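PDB 2JD4: laminin subunit ALPHA-1 from Mus musculus, which serves as the alpha chain of the basement membrane protein laminin-111, its LG4-5 domain pair contributing sites for anchorage to the cell surface. Local coordinates for residues 7-12 and 279-284; 30-35 and 185-190; 209-214 and 360-365. The protein carries 4 engineered substitutions. All coordinates share one frame; numbering follows the deposited sequence.

Interaction 1: residues 7-12 and 279-284; sequences ELCAVD and ALCDGK
Cys9 is tied to Cys281 by a disulfide, SG to SG 2.0 Å, which fastens the extended segment ahead of strand 22-23 to the loop between strands 267-272 and 286-293 of the second laminin G domain. This covalent cross-link spans 271 residues of sequence and joins the N-terminal run to the far domain of the LG4-5 pair. The CB-SG-SG-CB torsion is -86°, close to the relaxed right angle, and negative, hence a left-handed disulfide. On the Cys281 side SG stands between the backbone N and the carbonyl carbon (chi1 66°), which swings the sulfur out of its own loop to meet the passing segment.

Next along, Ala10 gives the one hydrogen bond that crosses the contact: its N donates to Cys281 O over 3.1 Å, at 158° on the hydrogen. Disulfide and amide bond thus hold the two segments at successive residues, and both end on Cys281. The methyl of Ala10 faces the loop and sits tightly against it, CB 3.2 Å from Asp282 O and 4.0 Å from Gly283 N. Gly283 has a positive phi, where a CB would jam against the preceding carbonyl O; it would also lie close to the methyl of Ala10.

Farther on, Asp12 makes a salt bridge through OD1 with Arg229, whose NE also donates a hydrogen bond to Gly283 O, so one guanidinium serves both segments. Behind the contact, the loop is braced by Asp282, whose CB points away from residues 7-12. Its OD1 pairs with His286 NE2 and, in an Asx turn, accepts from Lys284 N at 3.2 Å, the amide approaching from above the carboxylate plane.

Interaction 2: residues 30-35 and 185-190; sequences SHLVLP and LSASAV
The imidazole of His31 lies flat against the adjacent strand: Ser188 N and Ala187 CA sit over one face, while Val33 CG2 and a water meet the ring at its edge, in plane. With CG between the backbone N and the carbonyl carbon (chi1 72°), the ring folds back across residues 186-188, and its CE1 comes to 3.6 Å from Ser188 CB. The water lies 2.8 Å from His31 NE2 and also bonds Ser186 OG, bridging the two strands along this face, whereas ND1 is hydrogen-bonded to Asn29 O. With an alanine here, Asn29 O and the bridging water would probably each lose their ring nitrogen partner, and Ser188 N and Ala187 CA would lose the ring face that covers them.

Beneath the ring, strands 31-35 and 186-188 run antiparallel in a sheet of the laminin G sandwich, with 186-188 at its edge and 31-35 continuing inward to 143-146. His31 and Ser188 form a hydrogen-bonded pair: His31 N donates to Ser188 O at 3.1 Å, and Ser188 N returns a bond to His31 O. Farther along, Val33 N donates to Ser186 O, and Leu185 N reaches Val33 O over 2.7 Å.

Leu32 and Ala187, a non-hydrogen-bonded pair, point to the other face. There Leu32 CD2 rests on Ala187 CB at 3.7 Å and, more loosely, meets Val190 CG2, the two side chains crossing at about a right angle. At the far end Leu185 and Pro35 lie alongside one another with their side chains running opposite ways, CG to CG 3.5 Å, tighter than ordinary van der Waals contact; Leu185 CD1 lies 4.0 Å from Val33 CG1.

Interaction 3: residues 209-214 and 360-365; sequences AALVKE and QSLDLS
Leu211 drives one methyl, CD2, between two leucines of residues 360-365, and this small apolar cluster is the tight part of the contact. CD2 lies 3.8 Å from Leu364 CD2 and 3.9 Å from Leu362 CB. Its torsions account for the reach: chi2 of 45° places CD1 to one side and leaves CD2 anti to CA, as the outstretched tip of the side chain. The two leucine side chains, Leu211 and Leu364, cross at about a right angle, and the CD2 branch of Leu364 is touched by both branches of Leu211, CD1 at 4.1 Å being the more distant. Ala209 extends the patch, its CB 4.3 Å from the same Leu364 CD2.

No hydrogen bond joins the two segments. Strand 207-212 spends its backbone on 322-326 and 369-374 instead, and the contact sits inside the second laminin G domain, a beta sandwich, where the chain after strand 360-361 passes over the inward-facing side chains of 207-212. Thr201 and Phe203 pack against Leu364, and Leu351 and Leu353 against Leu362, enclosing the cluster from strands 201-204 and 347-353.

Toward Asp363 the contact is looser and polar, and both Leu362 and Asp363 are partly exposed. The CB of Asp363 points away from Leu211, and what the residue offers across the contact is its backbone O, 4.4 Å from Leu211 CD2. Its carboxylate works locally: OD1 accepts from Ser365 N at 3.1 Å, an Asx turn, and from Ser365 OG at 2.7 Å, both donors coming from the same face of its plane. OD1 is also hydrogen-bonded to His376 NE2, and Gln28, from just ahead of strand 31-35, touches both Asp363 and Ser365.

The three contacts differ in burial and in chemistry. Interaction 1 is a surface junction resting on a disulfide and one backbone hydrogen bond, with a salt bridge to Arg229 beside it; interaction 2, partly buried, is backbone pairing at a sheet edge; interaction 3 is buried and apolar in its side-chain contacts. Interactions 1 and 3 both involve the second laminin G domain, but at sites whose centres are 28 Å apart, whereas interaction 2 belongs to the first. Interactions 2 and 3 approach each other to about 7 Å between nearest atoms without touching. Along the sequence, interaction 1 reaches over the whole of interaction 2, while interactions 1 and 3 interleave.

Interaction 1: residues 7-12 and 279-284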
ATOM      1  N   GLU A   7       4.415 -32.851   5.962  1.00 27.77           N
ATOM      2  CA  GLU A   7       3.390 -32.391   5.034  1.00 27.95           C
ATOM      3  C   GLU A   7       3.880 -31.152   4.294  1.00 28.17           C
ATOM      4  O   GLU A   7       4.059 -30.081   4.883  1.00 27.28           O
ATOM      5  CB  GLU A   7       2.083 -32.100   5.773  1.00 30.55           C
ATOM      6  CG  GLU A   7       1.288 -33.360   6.080  1.00 38.05           C
ATOM      7  CD  GLU A   7      -0.059 -33.072   6.704  1.00 43.81           C
ATOM      8  OE1 GLU A   7      -0.795 -32.216   6.165  1.00 49.71           O
ATOM      9  OE2 GLU A   7      -0.386 -33.711   7.729  1.00 44.52           O
ATOM     10  N   LEU A   8       4.115 -31.320   2.997  1.00 25.89           N
ATOM     11  CA  LEU A   8       4.596 -30.234   2.157  1.00 27.34           C
ATOM     12  C   LEU A   8       3.553 -29.143   2.009  1.00 24.98           C
ATOM     13  O   LEU A   8       2.355 -29.406   2.078  1.00 23.96           O
ATOM     14  CB  LEU A   8       4.963 -30.759   0.769  1.00 24.03           C
ATOM     15  CG  LEU A   8       6.115 -31.762   0.687  1.00 28.36           C
ATOM     16  CD1 LEU A   8       6.307 -32.183  -0.768  1.00 23.91           C
ATOM     17  CD2 LEU A   8       7.395 -31.146   1.238  1.00 25.48           C
ATOM     18  N   CYS A   9       4.023 -27.916   1.814  1.00 27.42           N
ATOM     19  CA  CYS A   9       3.147 -26.766   1.625  1.00 27.91           C
ATOM     20  C   CYS A   9       3.000 -26.525   0.131  1.00 28.46           C
ATOM     21  O   CYS A   9       3.739 -27.097  -0.668  1.00 28.26           O
ATOM     22  CB  CYS A   9       3.753 -25.519   2.263  1.00 24.41           C
ATOM     23  SG  CYS A   9       3.757 -25.503   4.083  1.00 25.65           S
ATOM     24  N   ALA A  10       2.050 -25.676  -0.245  1.00 29.69           N
ATOM     25  CA  ALA A  10       1.852 -25.357  -1.653  1.00 29.84           C
ATOM     26  C   ALA A  10       3.131 -24.684  -2.156  1.00 31.27           C
ATOM     27  O   ALA A  10       4.004 -24.325  -1.363  1.00 27.27           O
ATOM     28  CB  ALA A  10       0.661 -24.419  -1.815  1.00 29.02           C
ATOM     29  N   VAL A  11       3.243 -24.517  -3.469  1.00 31.29           N
ATOM     30  CA  VAL A  11       4.422 -23.885  -4.049  1.00 35.49           C
ATOM     31  C   VAL A  11       4.084 -22.606  -4.819  1.00 37.46           C
ATOM     32  O   VAL A  11       3.124 -22.569  -5.588  1.00 35.86           O
ATOM     33  CB  VAL A  11       5.148 -24.851  -5.001  1.00 36.42           C
ATOM     34  CG1 VAL A  11       6.347 -24.159  -5.632  1.00 39.41           C
ATOM     35  CG2 VAL A  11       5.590 -26.088  -4.238  1.00 42.98           C
ATOM     36  N   ASP A  12       4.884 -21.565  -4.601  1.00 41.16           N
ATOM     37  CA  ASP A  12       4.705 -20.277  -5.273  1.00 45.68           C
ATOM     38  C   ASP A  12       5.434 -20.253  -6.615  1.00 46.29           C
ATOM     39  O   ASP A  12       6.610 -20.611  -6.694  1.00 48.11           O
ATOM     40  CB  ASP A  12       5.248 -19.140  -4.401  1.00 48.00           C
ATOM     41  CG  ASP A  12       4.166 -18.444  -3.600  1.00 52.92           C
ATOM     42  OD1 ASP A  12       3.482 -19.121  -2.807  1.00 53.90           O
ATOM     43  OD2 ASP A  12       4.001 -17.215  -3.765  1.00 56.03           O
ATOM     44  N   ALA A 279      -2.768 -27.027   6.143  1.00 36.75           N
ATOM     45  CA  ALA A 279      -3.969 -26.293   5.755  1.00 35.36           C
ATOM     46  C   ALA A 279      -3.747 -24.802   5.513  1.00 34.73           C
ATOM     47  O   ALA A 279      -4.214 -24.253   4.513  1.00 34.58           O
ATOM     48  CB  ALA A 279      -5.054 -26.485   6.804  1.00 36.77           C
ATOM     49  N   LEU A 280      -3.033 -24.147   6.423  1.00 34.12           N
ATOM     50  CA  LEU A 280      -2.795 -22.710   6.302  1.00 32.74           C
ATOM     51  C   LEU A 280      -1.699 -22.291   5.322  1.00 31.00           C
ATOM     52  O   LEU A 280      -1.672 -21.138   4.888  1.00 31.98           O
ATOM     53  CB  LEU A 280      -2.512 -22.109   7.685  1.00 33.02           C
ATOM     54  CG  LEU A 280      -3.661 -22.196   8.697  1.00 30.77           C
ATOM     55  CD1 LEU A 280      -3.252 -21.522   9.999  1.00 33.25           C
ATOM     56  CD2 LEU A 280      -4.904 -21.528   8.130  1.00 30.38           C
ATOM     57  N   CYS A 281      -0.798 -23.203   4.970  1.00 28.24           N
ATOM     58  CA  CYS A 281       0.261 -22.852   4.028  1.00 28.50           C
ATOM     59  C   CYS A 281      -0.075 -23.365   2.630  1.00 27.70           C
ATOM     60  O   CYS A 281       0.807 -23.779   1.872  1.00 26.31           O
ATOM     61  CB  CYS A 281       1.616 -23.401   4.506  1.00 25.25           C
ATOM     62  SG  CYS A 281       1.804 -25.213   4.555  1.00 29.69           S
ATOM     63  N   ASP A 282      -1.363 -23.311   2.293  1.00 27.02           N
ATOM     64  CA  ASP A 282      -1.841 -23.771   0.994  1.00 26.93           C
ATOM     65  C   ASP A 282      -1.760 -22.711  -0.105  1.00 25.78           C
ATOM     66  O   ASP A 282      -2.146 -22.960  -1.249  1.00 26.57           O
ATOM     67  CB  ASP A 282      -3.280 -24.304   1.118  1.00 26.35           C
ATOM     68  CG  ASP A 282      -4.284 -23.235   1.554  1.00 29.73           C
ATOM     69  OD1 ASP A 282      -3.868 -22.134   1.979  1.00 29.77           O
ATOM     70  OD2 ASP A 282      -5.502 -23.514   1.482  1.00 25.07           O
ATOM     71  N   GLY A 283      -1.257 -21.530   0.236  1.00 24.26           N
ATOM     72  CA  GLY A 283      -1.127 -20.478  -0.762  1.00 25.78           C
ATOM     73  C   GLY A 283      -2.404 -19.714  -1.068  1.00 26.68           C
ATOM     74  O   GLY A 283      -2.420 -18.836  -1.932  1.00 30.29           O
ATOM     75  N   LYS A 284      -3.478 -20.045  -0.367  1.00 26.50           N
ATOM     76  CA  LYS A 284      -4.754 -19.369  -0.561  1.00 27.20           C
ATOM     77  C   LYS A 284      -4.966 -18.371   0.570  1.00 26.53           C
ATOM     78  O   LYS A 284      -4.284 -18.430   1.591  1.00 25.58           O
ATOM     79  CB  LYS A 284      -5.885 -20.396  -0.603  1.00 29.52           C
ATOM     80  CG  LYS A 284      -5.689 -21.435  -1.705  1.00 32.67           C
ATOM     81  CD  LYS A 284      -6.851 -22.414  -1.818  1.00 39.94           C
ATOM     82  CE  LYS A 284      -6.569 -23.453  -2.909  1.00 44.25           C
ATOM     83  NZ  LYS A 284      -7.634 -24.491  -3.040  1.00 45.18           N
TER

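Interaction 2: residues 30-35 and 185-190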
ATOM      1  N   SER A  30       7.367   7.376  -3.295  1.00 17.52           N
ATOM      2  CA  SER A  30       7.965   6.718  -4.451  1.00 18.30           C
ATOM      3  C   SER A  30       7.622   7.593  -5.656  1.00 16.53           C
ATOM      4  O   SER A  30       6.471   7.989  -5.819  1.00 16.67           O
ATOM      5  CB  SER A  30       7.360   5.327  -4.658  1.00 16.90           C
ATOM      6  OG  SER A  30       7.513   4.520  -3.506  1.00 18.66           O
ATOM      7  N   HIS A  31       8.602   7.889  -6.502  1.00 16.33           N
ATOM      8  CA  HIS A  31       8.332   8.720  -7.674  1.00 19.73           C
ATOM      9  C   HIS A  31       9.509   8.775  -8.643  1.00 17.03           C
ATOM     10  O   HIS A  31      10.610   8.325  -8.332  1.00 17.31           O
ATOM     11  CB  HIS A  31       8.029  10.159  -7.235  1.00 22.41           C
ATOM     12  CG  HIS A  31       9.240  10.896  -6.752  1.00 16.48           C
ATOM     13  ND1 HIS A  31       9.834  10.637  -5.535  1.00 18.27           N
ATOM     14  CD2 HIS A  31      10.039  11.798  -7.373  1.00 17.66           C
ATOM     15  CE1 HIS A  31      10.948  11.339  -5.429  1.00 16.01           C
ATOM     16  NE2 HIS A  31      11.095  12.052  -6.532  1.00 20.66           N
ATOM     17  N   LEU A  32       9.246   9.342  -9.816  1.00 18.51           N
ATOM     18  CA  LEU A  32      10.255   9.572 -10.845  1.00 18.64           C
ATOM     19  C   LEU A  32      10.077  11.045 -11.227  1.00 19.97           C
ATOM     20  O   LEU A  32       8.949  11.534 -11.301  1.00 19.83           O
ATOM     21  CB  LEU A  32      10.000   8.725 -12.101  1.00 20.13           C
ATOM     22  CG  LEU A  32      10.157   7.204 -12.088  1.00 18.76           C
ATOM     23  CD1 LEU A  32       9.864   6.666 -13.487  1.00 21.74           C
ATOM     24  CD2 LEU A  32      11.568   6.828 -11.658  1.00 16.50           C
ATOM     25  N   VAL A  33      11.178  11.751 -11.438  1.00 17.54           N
ATOM     26  CA  VAL A  33      11.120  13.141 -11.870  1.00 18.06           C
ATOM     27  C   VAL A  33      11.643  13.089 -13.300  1.00 21.05           C
ATOM     28  O   VAL A  33      12.813  12.781 -13.533  1.00 19.59           O
ATOM     29  CB  VAL A  33      12.015  14.048 -11.010  1.00 21.56           C
ATOM     30  CG1 VAL A  33      11.991  15.474 -11.558  1.00 21.59           C
ATOM     31  CG2 VAL A  33      11.528  14.029  -9.559  1.00 18.54           C
ATOM     32  N   LEU A  34      10.758  13.358 -14.252  1.00 17.55           N
ATOM     33  CA  LEU A  34      11.103  13.300 -15.665  1.00 19.32           C
ATOM     34  C   LEU A  34      11.205  14.667 -16.333  1.00 19.65           C
ATOM     35  O   LEU A  34      10.375  15.552 -16.106  1.00 24.13           O
ATOM     36  CB  LEU A  34      10.065  12.457 -16.404  1.00 13.87           C
ATOM     37  CG  LEU A  34       9.779  11.056 -15.855  1.00 19.67           C
ATOM     38  CD1 LEU A  34       8.718  10.390 -16.719  1.00 16.53           C
ATOM     39  CD2 LEU A  34      11.054  10.227 -15.855  1.00 18.20           C
ATOM     40  N   PRO A  35      12.222  14.852 -17.185  1.00 20.10           N
ATOM     41  CA  PRO A  35      12.425  16.121 -17.889  1.00 21.03           C
ATOM     42  C   PRO A  35      11.406  16.306 -19.009  1.00 21.30           C
ATOM     43  O   PRO A  35      11.011  15.337 -19.647  1.00 18.44           O
ATOM     44  CB  PRO A  35      13.845  15.991 -18.469  1.00 22.66           C
ATOM     45  CG  PRO A  35      14.425  14.742 -17.829  1.00 28.06           C
ATOM     46  CD  PRO A  35      13.241  13.867 -17.574  1.00 22.94           C
ATOM     47  N   LEU A 185      15.506  12.482 -13.940  1.00 25.51           N
ATOM     48  CA  LEU A 185      16.370  13.499 -13.351  1.00 25.26           C
ATOM     49  C   LEU A 185      16.727  13.065 -11.934  1.00 26.52           C
ATOM     50  O   LEU A 185      17.842  13.289 -11.455  1.00 26.03           O
ATOM     51  CB  LEU A 185      15.640  14.844 -13.299  1.00 23.59           C
ATOM     52  CG  LEU A 185      15.470  15.588 -14.622  1.00 29.62           C
ATOM     53  CD1 LEU A 185      14.430  16.697 -14.487  1.00 22.10           C
ATOM     54  CD2 LEU A 185      16.822  16.153 -15.044  1.00 22.95           C
ATOM     55  N   SER A 186      15.755  12.452 -11.266  1.00 23.76           N
ATOM     56  CA  SER A 186      15.937  11.957  -9.910  1.00 21.24           C
ATOM     57  C   SER A 186      14.804  10.983  -9.635  1.00 18.20           C
ATOM     58  O   SER A 186      13.864  10.887 -10.421  1.00 21.33           O
ATOM     59  CB  SER A 186      15.921  13.113  -8.899  1.00 23.58           C
ATOM     60  OG  SER A 186      14.755  13.907  -9.016  1.00 26.02           O
ATOM     61  N   ALA A 187      14.892  10.260  -8.526  1.00 20.17           N
ATOM     62  CA  ALA A 187      13.875   9.283  -8.182  1.00 19.10           C
ATOM     63  C   ALA A 187      14.045   8.788  -6.756  1.00 21.42           C
ATOM     64  O   ALA A 187      15.081   9.001  -6.126  1.00 20.94           O
ATOM     65  CB  ALA A 187      13.947   8.106  -9.139  1.00 21.56           C
ATOM     66  N   SER A 188      13.015   8.130  -6.250  1.00 17.72           N
ATOM     67  CA  SER A 188      13.071   7.584  -4.913  1.00 21.24           C
ATOM     68  C   SER A 188      12.120   6.415  -4.746  1.00 18.79           C
ATOM     69  O   SER A 188      10.975   6.466  -5.189  1.00 17.85           O
ATOM     70  CB  SER A 188      12.746   8.664  -3.874  1.00 23.84           C
ATOM     71  OG  SER A 188      12.659   8.094  -2.579  1.00 30.61           O
ATOM     72  N   ALA A 189      12.634   5.351  -4.134  1.00 17.07           N
ATOM     73  CA  ALA A 189      11.878   4.143  -3.818  1.00 18.88           C
ATOM     74  C   ALA A 189      10.987   3.530  -4.888  1.00 16.68           C
ATOM     75  O   ALA A 189       9.832   3.201  -4.618  1.00 15.91           O
ATOM     76  CB  ALA A 189      11.047   4.393  -2.550  1.00 16.18           C
ATOM     77  N   VAL A 190      11.507   3.359  -6.095  1.00 15.75           N
ATOM     78  CA  VAL A 190      10.716   2.753  -7.154  1.00 17.21           C
ATOM     79  C   VAL A 190      11.188   1.305  -7.341  1.00 20.97           C
ATOM     80  O   VAL A 190      12.333   0.977  -7.027  1.00 23.07           O
ATOM     81  CB  VAL A 190      10.872   3.545  -8.472  1.00 18.86           C
ATOM     82  CG1 VAL A 190      10.134   2.849  -9.595  1.00 21.50           C
ATOM     83  CG2 VAL A 190      10.300   4.958  -8.288  1.00 20.46           C
TER
HETATM   84  O   HOH W   1      13.467  13.562  -6.689  1.00 24.89           O

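Interaction 3: residues 209-214 and 360-365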
ATOM      1  N   ALA A 209       8.230  -4.669   8.749  1.00 18.60           N
ATOM      2  CA  ALA A 209       7.753  -3.313   8.501  1.00 19.09           C
ATOM      3  C   ALA A 209       7.333  -2.776   9.866  1.00 18.03           C
ATOM      4  O   ALA A 209       6.627  -3.463  10.603  1.00 19.26           O
ATOM      5  CB  ALA A 209       6.570  -3.326   7.556  1.00 20.16           C
ATOM      6  N   ALA A 210       7.788  -1.572  10.211  1.00 16.75           N
ATOM      7  CA  ALA A 210       7.439  -0.957  11.500  1.00 18.79           C
ATOM      8  C   ALA A 210       6.594   0.303  11.286  1.00 18.20           C
ATOM      9  O   ALA A 210       6.975   1.195  10.521  1.00 20.03           O
ATOM     10  CB  ALA A 210       8.709  -0.618  12.289  1.00 15.35           C
ATOM     11  N   LEU A 211       5.454   0.366  11.969  1.00 16.21           N
ATOM     12  CA  LEU A 211       4.512   1.486  11.855  1.00 20.65           C
ATOM     13  C   LEU A 211       4.212   2.203  13.186  1.00 21.71           C
ATOM     14  O   LEU A 211       4.343   1.623  14.265  1.00 19.71           O
ATOM     15  CB  LEU A 211       3.185   0.975  11.275  1.00 23.35           C
ATOM     16  CG  LEU A 211       3.052   0.620   9.787  1.00 29.70           C
ATOM     17  CD1 LEU A 211       4.226  -0.200   9.311  1.00 31.88           C
ATOM     18  CD2 LEU A 211       1.748  -0.137   9.583  1.00 31.45           C
ATOM     19  N   VAL A 212       3.779   3.457  13.084  1.00 23.47           N
ATOM     20  CA  VAL A 212       3.430   4.274  14.248  1.00 25.85           C
ATOM     21  C   VAL A 212       4.632   4.506  15.157  1.00 28.02           C
ATOM     22  O   VAL A 212       4.713   3.965  16.265  1.00 29.11           O
ATOM     23  CB  VAL A 212       2.304   3.624  15.077  1.00 26.99           C
ATOM     24  CG1 VAL A 212       1.720   4.650  16.046  1.00 29.45           C
ATOM     25  CG2 VAL A 212       1.216   3.085  14.160  1.00 31.11           C
ATOM     26  N   LYS A 213       5.565   5.319  14.678  1.00 30.61           N
ATOM     27  CA  LYS A 213       6.774   5.620  15.430  1.00 33.17           C
ATOM     28  C   LYS A 213       6.486   6.337  16.751  1.00 33.52           C
ATOM     29  O   LYS A 213       7.233   6.185  17.717  1.00 27.70           O
ATOM     30  CB  LYS A 213       7.723   6.463  14.574  1.00 34.66           C
ATOM     31  CG  LYS A 213       9.114   6.612  15.161  1.00 37.98           C
ATOM     32  CD  LYS A 213      10.040   7.344  14.203  1.00 45.89           C
ATOM     33  CE  LYS A 213      11.459   7.423  14.750  1.00 48.83           C
ATOM     34  NZ  LYS A 213      12.380   8.117  13.806  1.00 51.77           N
ATOM     35  N   GLU A 214       5.405   7.111  16.799  1.00 37.52           N
ATOM     36  CA  GLU A 214       5.066   7.835  18.022  1.00 40.16           C
ATOM     37  C   GLU A 214       4.534   6.904  19.117  1.00 38.28           C
ATOM     38  O   GLU A 214       4.428   7.299  20.281  1.00 37.02           O
ATOM     39  CB  GLU A 214       4.045   8.947  17.735  1.00 44.39           C
ATOM     40  CG  GLU A 214       2.662   8.477  17.304  1.00 50.67           C
ATOM     41  CD  GLU A 214       2.586   8.091  15.837  1.00 54.53           C
ATOM     42  OE1 GLU A 214       1.459   7.850  15.351  1.00 55.43           O
ATOM     43  OE2 GLU A 214       3.644   8.027  15.171  1.00 55.11           O
ATOM     44  N   GLN A 360      -9.766   1.304  11.713  1.00 48.26           N
ATOM     45  CA  GLN A 360      -8.586   1.990  11.206  1.00 46.53           C
ATOM     46  C   GLN A 360      -7.704   0.999  10.455  1.00 43.53           C
ATOM     47  O   GLN A 360      -7.190   0.048  11.040  1.00 42.57           O
ATOM     48  CB  GLN A 360      -7.808   2.610  12.369  1.00 48.02           C
ATOM     49  CG  GLN A 360      -6.446   3.159  11.994  1.00 49.80           C
ATOM     50  CD  GLN A 360      -5.751   3.818  13.168  1.00 51.81           C
ATOM     51  OE1 GLN A 360      -6.182   4.867  13.648  1.00 54.67           O
ATOM     52  NE2 GLN A 360      -4.675   3.202  13.641  1.00 48.94           N
ATOM     53  N   SER A 361      -7.537   1.216   9.154  1.00 41.55           N
ATOM     54  CA  SER A 361      -6.715   0.323   8.346  1.00 39.20           C
ATOM     55  C   SER A 361      -5.279   0.832   8.237  1.00 35.30           C
ATOM     56  O   SER A 361      -5.038   2.011   7.983  1.00 36.23           O
ATOM     57  CB  SER A 361      -7.336   0.145   6.954  1.00 42.40           C
ATOM     58  OG  SER A 361      -7.678   1.388   6.375  1.00 46.26           O
ATOM     59  N   LEU A 362      -4.331  -0.074   8.439  1.00 29.66           N
ATOM     60  CA  LEU A 362      -2.914   0.252   8.400  1.00 28.69           C
ATOM     61  C   LEU A 362      -2.345   0.205   6.990  1.00 26.99           C
ATOM     62  O   LEU A 362      -2.456  -0.802   6.299  1.00 30.97           O
ATOM     63  CB  LEU A 362      -2.133  -0.715   9.294  1.00 27.55           C
ATOM     64  CG  LEU A 362      -2.677  -0.929  10.710  1.00 32.27           C
ATOM     65  CD1 LEU A 362      -1.764  -1.895  11.447  1.00 34.37           C
ATOM     66  CD2 LEU A 362      -2.771   0.399  11.453  1.00 33.11           C
ATOM     67  N   ASP A 363      -1.721   1.301   6.580  1.00 23.31           N
ATOM     68  CA  ASP A 363      -1.123   1.409   5.258  1.00 21.06           C
ATOM     69  C   ASP A 363       0.376   1.176   5.393  1.00 18.59           C
ATOM     70  O   ASP A 363       1.107   2.040   5.861  1.00 17.31           O
ATOM     71  CB  ASP A 363      -1.398   2.806   4.689  1.00 26.43           C
ATOM     72  CG  ASP A 363      -0.793   3.017   3.312  1.00 27.62           C
ATOM     73  OD1 ASP A 363      -0.237   2.062   2.732  1.00 25.96           O
ATOM     74  OD2 ASP A 363      -0.883   4.156   2.811  1.00 28.30           O
ATOM     75  N   LEU A 364       0.828   0.002   4.975  1.00 19.54           N
ATOM     76  CA  LEU A 364       2.243  -0.351   5.076  1.00 19.61           C
ATOM     77  C   LEU A 364       3.191   0.571   4.298  1.00 18.77           C
ATOM     78  O   LEU A 364       4.395   0.572   4.550  1.00 19.44           O
ATOM     79  CB  LEU A 364       2.436  -1.806   4.642  1.00 18.22           C
ATOM     80  CG  LEU A 364       1.707  -2.834   5.518  1.00 21.26           C
ATOM     81  CD1 LEU A 364       1.798  -4.210   4.896  1.00 18.91           C
ATOM     82  CD2 LEU A 364       2.312  -2.847   6.912  1.00 25.56           C
ATOM     83  N   SER A 365       2.670   1.356   3.356  1.00 20.42           N
ATOM     84  CA  SER A 365       3.543   2.260   2.611  1.00 19.12           C
ATOM     85  C   SER A 365       4.029   3.405   3.508  1.00 20.72           C
ATOM     86  O   SER A 365       4.946   4.147   3.145  1.00 17.83           O
ATOM     87  CB  SER A 365       2.819   2.830   1.384  1.00 23.69           C
ATOM     88  OG  SER A 365       1.715   3.630   1.765  1.00 33.46           O
TER